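Local coordinates for protein aldehyde dehydrogenase (PDB 5KF0) that probably oxidises aldehydes to carboxylic acids with a nicotinamide dinucleotide cofactor, and is seen here with bound NADPH, at residues A[261-266]-A[296-301]; A[284-289]-A[391-396]; A[18-23]-A[209-214]. All blocks are in the same frame, centred on the assembly; numbering follows the deposited sequence.

From the N terminus, contact 3 closes first: the hairpin turn at 18-23 meets 209-214, at the edge of the six-stranded sheet of the coenzyme-binding part of the fold. Contact 1 then pairs 261-266 with 296-301 across a helical crossover in the other large sheet. Contact 2 opens inside that loop, at the end of helix 274-286, and closes beyond it at 391-396, so contacts 1 and 2 cross along the chain. They also touch, strand 298-302 lying beside strand 392-398, with Ile-299 N and Ile-394 O 2.8 Å apart in a probable hydrogen bond. Contact 3 lies on the opposite side of the chain's centre, about 42 Å from contact 1 between centres.

Contact 1 of 3, residues A[261-266]-A[296-301]; sequences NAAAIV and VQRILV
Arg-298 holds the backbone carbonyl of Asn-261 side-on, with NE 2.9 Å from O and NH2 3.2 Å from the same O. Both bonds lie in the guanidinium plane, and the NE bond also lies in the carbonyl plane. A bend at chi3 (-73°) turns this edge of the arginine toward the oxygen. Ala-263 CB lies over one guanidinium face, toward its rim; Asn-261 ND2 lies over the opposite one, with the amide tilted only 16° from the guanidinium plane. The amide is held by hydrogen bonds to Tyr-384 O (ND2) and Ser-411 OG (OD1), while Gln-297 packs OE1 against Asn-261 CB, bonding to Ala-388 N through OE1 and Lys-386 O through NE2. The tight seam is the backbone of parallel strands 263-266 and 298-301, joined through helix 274-286 in a beta-alpha-beta crossover. At its start Ala-262 O receives both Gln-297 N and Arg-298 N; farther on, Val-266 N reaches Leu-300 O at 2.7 Å. Few side chains touch across the strands: Ala-263 CB and Leu-300 CD1 (3.7 Å) under helix 401-409, and, looser, Val-266 CG2 and Val-301 CG2 (4.1 Å) under helix 306-319. The one water at the contact sits at the Asn-261 end, 2.9 Å from Asn-261 OD1, to which it can donate, though other acceptors compete for its protons; it accepts only weakly from Arg-298 NH2. The guanidinium also donates to Arg-407 O, Val-408 O and Tyr-384 OH: its direct acceptors are neutral oxygens, mostly backbone carbonyls, and the nearby Glu-396 carboxylate, linked through Tyr-384 OH, may also balance the charge.

Contact 2 of 3, residues A[284-289]-A[391-396]; sequences GAYYQS and PVAILE
Tyr-286 turns the edge of its ring to Pro-391 at the end of helix 274-286, where the helix packs on strand 392-398 in the alpha/beta fold of the aldehyde dehydrogenase family. The carbonyl O of Pro-391 lies near the ring plane, 3.3 Å from Tyr-286 CE1, and Pro-391 CA also borders this edge. Ala-285 CB covers a face of the same ring, 3.6 Å above its centre, so the two successive helix residues pack against each other as well as against the strand. A chi1 of -53° sets Tyr-286 CG beside the backbone N and sends the ring along the start of the strand. There OH is hydrogen-bonded to Thr-372 O of the neighbouring strand 368-375, which fixes the far end of the ring. Ala-393 CB points at the helix end and touches two partners, 3.9 Å from both Ala-285 CB and Tyr-286 OH. Beyond the helix the chain curls back, so that Ser-289 comes beside the proline ring, its hydroxyl bonded to Gly-333 O. No hydrogen bond links the two segments: Ser-289 O lies 3.0 Å from Pro-391 N, which has no hydrogen to offer, and 3.2 Å from Pro-391 CD.

Contact 3 of 3, residues A[18-23]-A[209-214]; sequences LANEAV and GAFSVL
Asn-20 OD1 is gripped by two backbone N-H groups of the 209-214 segment: Gly-209 N at 2.9 Å and, weakly, Phe-211 N at 3.4 Å. Asn-20 sits in the type I' turn of a beta hairpin, Leu-18 to Glu-21, which docks against strand 211-213, an edge strand of the six-stranded, mainly parallel sheet within this chain. The Gly-209 donor stands above the amide plane, 48° out of it, whereas the weak Phe-211 bond is nearly straight. Ala-19 N donates to Ser-212 OG at 2.8 Å, almost linearly, and Asn-20 N donates to Phe-211 O at 2.9 Å. The asparagine amide is also weakly bonded through ND2 to Pro-207 O. A chi1 of 73°, with CG between the backbone N and the carbonyl carbon, brings the Phe-211 ring beneath Asn-20, while helix 192-202 packs against it through Leu-201. The asparagine amide crosses the CE2 rim of the ring, planes 34° apart, its CG 3.5 Å from Phe-211 CE2. Asn-20 CA completes the overlap with a CH-pi contact over the ring face, 3.8 Å from the centroid of Phe-211.

Contact 1 of 3, residues A[261-266]-A[296-301]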
loop_
_atom_site.group_PDB
_atom_site.type_symbol
_atom_site.label_atom_id
_atom_site.label_comp_id
_atom_site.label_asym_id
_atom_site.label_seq_id
_atom_site.Cartn_x
_atom_site.Cartn_y
_atom_site.Cartn_z
ATOM N N ASN A 261 9.783 -6.757 31.161
ATOM C CA ASN A 261 9.806 -8.019 31.903
ATOM C C ASN A 261 8.903 -9.021 31.180
ATOM O O ASN A 261 7.839 -9.400 31.688
ATOM C CB ASN A 261 9.373 -7.809 33.391
ATOM C CG ASN A 261 7.974 -7.217 33.525
ATOM O OD1 ASN A 261 7.414 -6.651 32.576
ATOM N ND2 ASN A 261 7.392 -7.368 34.715
ATOM N N ALA A 262 9.348 -9.474 30.007
ATOM C CA ALA A 262 8.461 -10.164 29.075
ATOM C C ALA A 262 7.922 -11.471 29.645
ATOM O O ALA A 262 8.624 -12.208 30.346
ATOM C CB ALA A 262 9.192 -10.434 27.756
ATOM N N ALA A 263 6.660 -11.759 29.318
ATOM C CA ALA A 263 5.953 -12.944 29.784
ATOM C C ALA A 263 5.647 -13.908 28.640
ATOM O O ALA A 263 5.402 -13.496 27.498
ATOM C CB ALA A 263 4.632 -12.565 30.469
ATOM N N ALA A 264 5.612 -15.200 28.978
ATOM C CA ALA A 264 5.106 -16.238 28.085
ATOM C C ALA A 264 3.964 -16.970 28.774
ATOM O O ALA A 264 4.090 -17.350 29.945
ATOM C CB ALA A 264 6.204 -17.238 27.717
ATOM N N ILE A 265 2.857 -17.165 28.055
ATOM C CA ILE A 265 1.703 -17.919 28.546
ATOM C C ILE A 265 1.714 -19.298 27.907
ATOM O O ILE A 265 1.888 -19.415 26.686
ATOM C CB ILE A 265 0.386 -17.198 28.208
ATOM C CG1 ILE A 265 0.281 -15.886 28.983
ATOM C CG2 ILE A 265 -0.815 -18.111 28.508
ATOM C CD1 ILE A 265 -0.871 -15.003 28.510
ATOM N N VAL A 266 1.510 -20.340 28.719
ATOM C CA VAL A 266 1.355 -21.712 28.235
ATOM C C VAL A 266 -0.096 -22.119 28.472
ATOM O O VAL A 266 -0.525 -22.288 29.621
ATOM C CB VAL A 266 2.317 -22.682 28.931
ATOM C CG1 VAL A 266 2.128 -24.099 28.373
ATOM C CG2 VAL A 266 3.774 -22.203 28.771
ATOM N N VAL A 296 12.640 -13.987 28.286
ATOM C CA VAL A 296 11.512 -14.460 29.086
ATOM C C VAL A 296 11.843 -14.297 30.561
ATOM O O VAL A 296 12.768 -14.930 31.080
ATOM C CB VAL A 296 11.177 -15.916 28.752
ATOM C CG1 VAL A 296 10.154 -16.489 29.761
ATOM C CG2 VAL A 296 10.656 -16.016 27.303
ATOM N N GLN A 297 11.056 -13.474 31.255
ATOM C CA GLN A 297 11.206 -13.280 32.688
ATOM C C GLN A 297 10.083 -13.906 33.495
ATOM O O GLN A 297 10.316 -14.343 34.621
ATOM C CB GLN A 297 11.290 -11.781 33.011
ATOM C CG GLN A 297 11.657 -11.446 34.471
ATOM C CD GLN A 297 11.907 -9.952 34.652
ATOM O OE1 GLN A 297 12.456 -9.293 33.766
ATOM N NE2 GLN A 297 11.522 -9.418 35.803
ATOM N N ARG A 298 8.874 -13.982 32.934
ATOM C CA ARG A 298 7.703 -14.480 33.642
ATOM C C ARG A 298 7.053 -15.555 32.789
ATOM O O ARG A 298 6.877 -15.371 31.583
ATOM C CB ARG A 298 6.702 -13.350 33.922
ATOM C CG ARG A 298 7.282 -12.207 34.749
ATOM C CD ARG A 298 6.241 -11.109 34.988
ATOM N NE ARG A 298 5.986 -10.328 33.774
ATOM C CZ ARG A 298 4.808 -9.817 33.437
ATOM N NH1 ARG A 298 3.734 -10.020 34.209
ATOM N NH2 ARG A 298 4.699 -9.122 32.305
ATOM N N ILE A 299 6.705 -16.676 33.414
ATOM C CA ILE A 299 6.137 -17.818 32.711
ATOM C C ILE A 299 4.824 -18.175 33.395
ATOM O O ILE A 299 4.824 -18.601 34.554
ATOM C CB ILE A 299 7.096 -19.018 32.710
ATOM C CG1 ILE A 299 8.430 -18.646 32.040
ATOM C CG2 ILE A 299 6.447 -20.208 32.015
ATOM C CD1 ILE A 299 9.512 -19.709 32.252
ATOM N N LEU A 300 3.710 -18.014 32.682
ATOM C CA LEU A 300 2.376 -18.273 33.222
ATOM C C LEU A 300 1.839 -19.546 32.583
ATOM O O LEU A 300 1.683 -19.606 31.358
ATOM C CB LEU A 300 1.444 -17.089 32.948
ATOM C CG LEU A 300 1.848 -15.760 33.592
ATOM C CD1 LEU A 300 2.750 -14.924 32.653
ATOM C CD2 LEU A 300 0.627 -14.968 33.997
ATOM N N VAL A 301 1.560 -20.559 33.405
ATOM C CA VAL A 301 1.251 -21.899 32.912
ATOM C C VAL A 301 -0.116 -22.344 33.417
ATOM O O VAL A 301 -0.413 -22.228 34.616
ATOM C CB VAL A 301 2.336 -22.898 33.335
ATOM C CG1 VAL A 301 2.021 -24.267 32.821
ATOM C CG2 VAL A 301 3.709 -22.416 32.846
HETATM O O HOH W 1 6.233 -7.196 30.021
#

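Contact 2 of 3, residues A[284-289]-A[391-396]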
loop_
_atom_site.group_PDB
_atom_site.type_symbol
_atom_site.label_atom_id
_atom_site.label_comp_id
_atom_site.label_asym_id
_atom_site.label_seq_id
_atom_site.Cartn_x
_atom_site.Cartn_y
_atom_site.Cartn_z
ATOM N N GLY A 284 14.350 -18.725 25.679
ATOM C CA GLY A 284 13.979 -17.332 25.872
ATOM C C GLY A 284 14.440 -16.776 27.205
ATOM O O GLY A 284 14.841 -15.611 27.297
ATOM N N ALA A 285 14.397 -17.598 28.256
ATOM C CA ALA A 285 14.785 -17.130 29.579
ATOM C C ALA A 285 16.294 -17.002 29.730
ATOM O O ALA A 285 16.772 -16.101 30.431
ATOM C CB ALA A 285 14.247 -18.087 30.644
ATOM N N TYR A 286 17.061 -17.878 29.089
ATOM C CA TYR A 286 18.469 -18.000 29.425
ATOM C C TYR A 286 19.420 -17.729 28.271
ATOM O O TYR A 286 20.633 -17.668 28.511
ATOM C CB TYR A 286 18.743 -19.391 30.030
ATOM C CG TYR A 286 17.811 -19.669 31.197
ATOM C CD1 TYR A 286 17.773 -18.811 32.302
ATOM C CD2 TYR A 286 16.930 -20.747 31.170
ATOM C CE1 TYR A 286 16.889 -19.037 33.365
ATOM C CE2 TYR A 286 16.057 -20.985 32.235
ATOM C CZ TYR A 286 16.043 -20.129 33.324
ATOM O OH TYR A 286 15.165 -20.372 34.360
ATOM N N TYR A 287 18.917 -17.515 27.042
ATOM C CA TYR A 287 19.777 -17.091 25.938
ATOM C C TYR A 287 20.545 -15.842 26.337
ATOM O O TYR A 287 19.968 -14.891 26.871
ATOM C CB TYR A 287 18.942 -16.814 24.675
ATOM C CG TYR A 287 19.650 -16.019 23.584
ATOM C CD1 TYR A 287 19.584 -14.628 23.549
ATOM C CD2 TYR A 287 20.368 -16.659 22.588
ATOM C CE1 TYR A 287 20.231 -13.902 22.560
ATOM C CE2 TYR A 287 21.016 -15.937 21.586
ATOM C CZ TYR A 287 20.945 -14.563 21.578
ATOM O OH TYR A 287 21.589 -13.843 20.581
ATOM N N GLN A 288 21.852 -15.856 26.071
ATOM C CA GLN A 288 22.755 -14.774 26.476
ATOM C C GLN A 288 22.566 -14.422 27.951
ATOM O O GLN A 288 22.627 -13.255 28.354
ATOM C CB GLN A 288 22.591 -13.541 25.585
ATOM C CG GLN A 288 23.795 -12.615 25.689
ATOM C CD GLN A 288 23.780 -11.497 24.674
ATOM O OE1 GLN A 288 23.075 -11.572 23.660
ATOM N NE2 GLN A 288 24.562 -10.446 24.939
ATOM N N SER A 289 22.344 -15.461 28.758
ATOM C CA SER A 289 22.151 -15.344 30.203
ATOM C C SER A 289 21.046 -14.351 30.541
ATOM O O SER A 289 21.130 -13.606 31.516
ATOM C CB SER A 289 23.459 -14.972 30.896
ATOM O OG SER A 289 24.461 -15.931 30.582
ATOM N N PRO A 391 19.889 -14.278 34.131
ATOM C CA PRO A 391 19.409 -15.643 33.858
ATOM C C PRO A 391 18.463 -16.163 34.936
ATOM O O PRO A 391 18.677 -17.222 35.525
ATOM C CB PRO A 391 20.721 -16.438 33.791
ATOM C CG PRO A 391 21.624 -15.727 34.748
ATOM C CD PRO A 391 21.288 -14.257 34.601
ATOM N N VAL A 392 17.386 -15.414 35.173
ATOM C CA VAL A 392 16.370 -15.762 36.157
ATOM C C VAL A 392 15.007 -15.673 35.492
ATOM O O VAL A 392 14.730 -14.718 34.759
ATOM C CB VAL A 392 16.416 -14.821 37.378
ATOM C CG1 VAL A 392 15.292 -15.163 38.364
ATOM C CG2 VAL A 392 17.777 -14.881 38.044
ATOM N N ALA A 393 14.152 -16.654 35.762
ATOM C CA ALA A 393 12.768 -16.607 35.330
ATOM C C ALA A 393 11.881 -17.051 36.480
ATOM O O ALA A 393 12.303 -17.798 37.370
ATOM C CB ALA A 393 12.522 -17.490 34.094
ATOM N N ILE A 394 10.637 -16.581 36.432
ATOM C CA ILE A 394 9.659 -16.881 37.467
ATOM C C ILE A 394 8.518 -17.666 36.838
ATOM O O ILE A 394 8.062 -17.373 35.724
ATOM C CB ILE A 394 9.151 -15.612 38.191
ATOM C CG1 ILE A 394 8.235 -14.770 37.301
ATOM C CG2 ILE A 394 10.326 -14.786 38.701
ATOM C CD1 ILE A 394 6.758 -15.000 37.555
ATOM N N LEU A 395 8.075 -18.690 37.561
ATOM C CA LEU A 395 7.035 -19.602 37.104
ATOM C C LEU A 395 5.794 -19.377 37.957
ATOM O O LEU A 395 5.883 -19.353 39.189
ATOM C CB LEU A 395 7.512 -21.055 37.215
ATOM C CG LEU A 395 6.501 -22.146 36.871
ATOM C CD1 LEU A 395 6.170 -22.088 35.403
ATOM C CD2 LEU A 395 7.050 -23.519 37.251
ATOM N N GLU A 396 4.648 -19.177 37.309
ATOM C CA GLU A 396 3.405 -18.975 38.043
ATOM C C GLU A 396 2.266 -19.673 37.303
ATOM O O GLU A 396 2.405 -20.090 36.146
ATOM C CB GLU A 396 3.122 -17.475 38.272
ATOM C CG GLU A 396 3.190 -16.592 37.018
ATOM C CD GLU A 396 2.966 -15.100 37.307
ATOM O OE1 GLU A 396 2.491 -14.752 38.415
ATOM O OE2 GLU A 396 3.271 -14.268 36.421
#

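Contact 3 of 3, residues A[18-23]-A[209-214]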
loop_
_atom_site.group_PDB
_atom_site.type_symbol
_atom_site.label_atom_id
_atom_site.label_comp_id
_atom_site.label_asym_id
_atom_site.label_seq_id
_atom_site.Cartn_x
_atom_site.Cartn_y
_atom_site.Cartn_z
ATOM N N LEU A 18 35.619 9.616 12.373
ATOM C CA LEU A 18 35.120 10.984 12.335
ATOM C C LEU A 18 34.993 11.372 10.871
ATOM O O LEU A 18 36.000 11.422 10.150
ATOM C CB LEU A 18 36.067 11.927 13.086
ATOM C CG LEU A 18 35.790 13.426 12.991
ATOM C CD1 LEU A 18 34.451 13.734 13.589
ATOM C CD2 LEU A 18 36.896 14.224 13.694
ATOM N N ALA A 19 33.763 11.653 10.440
ATOM C CA ALA A 19 33.474 12.005 9.046
ATOM C C ALA A 19 34.129 11.013 8.087
ATOM O O ALA A 19 34.896 11.374 7.186
ATOM C CB ALA A 19 33.897 13.440 8.742
ATOM N N ASN A 20 33.837 9.739 8.319
ATOM C CA ASN A 20 34.155 8.583 7.495
ATOM C C ASN A 20 35.589 8.094 7.648
ATOM O O ASN A 20 35.921 7.106 6.998
ATOM C CB ASN A 20 33.939 8.806 5.986
ATOM C CG ASN A 20 32.551 9.326 5.633
ATOM O OD1 ASN A 20 31.947 10.128 6.356
ATOM N ND2 ASN A 20 32.051 8.887 4.478
ATOM N N GLU A 21 36.453 8.748 8.434
ATOM C CA GLU A 21 37.872 8.416 8.427
ATOM C C GLU A 21 38.381 8.077 9.825
ATOM O O GLU A 21 37.920 8.626 10.828
ATOM C CB GLU A 21 38.696 9.574 7.813
ATOM C CG GLU A 21 38.286 9.833 6.352
ATOM C CD GLU A 21 39.147 10.872 5.633
ATOM O OE1 GLU A 21 38.614 11.931 5.236
ATOM O OE2 GLU A 21 40.350 10.626 5.462
ATOM N N ALA A 22 39.355 7.169 9.871
ATOM C CA ALA A 22 39.898 6.693 11.141
ATOM C C ALA A 22 40.763 7.753 11.810
ATOM O O ALA A 22 41.609 8.385 11.164
ATOM C CB ALA A 22 40.732 5.436 10.917
ATOM N N VAL A 23 40.560 7.935 13.118
ATOM C CA VAL A 23 41.354 8.858 13.928
ATOM C C VAL A 23 41.846 8.103 15.157
ATOM O O VAL A 23 41.041 7.705 16.012
ATOM C CB VAL A 23 40.563 10.107 14.347
ATOM C CG1 VAL A 23 41.453 11.041 15.154
ATOM C CG2 VAL A 23 39.988 10.822 13.131
ATOM N N GLY A 209 31.458 12.951 5.922
ATOM C CA GLY A 209 30.448 13.370 6.867
ATOM C C GLY A 209 29.204 12.503 6.886
ATOM O O GLY A 209 28.329 12.723 7.734
ATOM N N ALA A 210 29.090 11.539 5.966
ATOM C CA ALA A 210 27.959 10.616 6.009
ATOM C C ALA A 210 27.892 9.868 7.330
ATOM O O ALA A 210 26.794 9.570 7.814
ATOM C CB ALA A 210 28.042 9.609 4.855
ATOM N N PHE A 211 29.034 9.558 7.937
ATOM C CA PHE A 211 28.968 8.840 9.201
ATOM C C PHE A 211 30.148 9.185 10.091
ATOM O O PHE A 211 31.241 9.513 9.620
ATOM C CB PHE A 211 28.901 7.322 8.981
ATOM C CG PHE A 211 30.199 6.707 8.531
ATOM C CD1 PHE A 211 31.061 6.139 9.455
ATOM C CD2 PHE A 211 30.541 6.667 7.180
ATOM C CE1 PHE A 211 32.255 5.557 9.046
ATOM C CE2 PHE A 211 31.734 6.073 6.756
ATOM C CZ PHE A 211 32.588 5.513 7.695
ATOM N N SER A 212 29.891 9.130 11.394
ATOM C CA SER A 212 30.916 9.053 12.417
ATOM C C SER A 212 30.496 7.980 13.408
ATOM O O SER A 212 29.305 7.805 13.676
ATOM C CB SER A 212 31.116 10.402 13.141
ATOM O OG SER A 212 31.623 11.390 12.248
ATOM N N VAL A 213 31.475 7.254 13.949
ATOM C CA VAL A 213 31.222 6.284 15.015
ATOM C C VAL A 213 32.176 6.650 16.149
ATOM O O VAL A 213 33.400 6.524 16.007
ATOM C CB VAL A 213 31.413 4.830 14.553
ATOM C CG1 VAL A 213 31.199 3.863 15.729
ATOM C CG2 VAL A 213 30.434 4.501 13.408
ATOM N N LEU A 214 31.623 7.134 17.255
ATOM C CA LEU A 214 32.402 7.792 18.303
ATOM C C LEU A 214 32.135 7.143 19.652
ATOM O O LEU A 214 31.065 7.383 20.249
ATOM C CB LEU A 214 32.066 9.282 18.371
ATOM C CG LEU A 214 32.312 10.119 17.117
ATOM C CD1 LEU A 214 31.924 11.567 17.386
ATOM C CD2 LEU A 214 33.763 10.035 16.680
#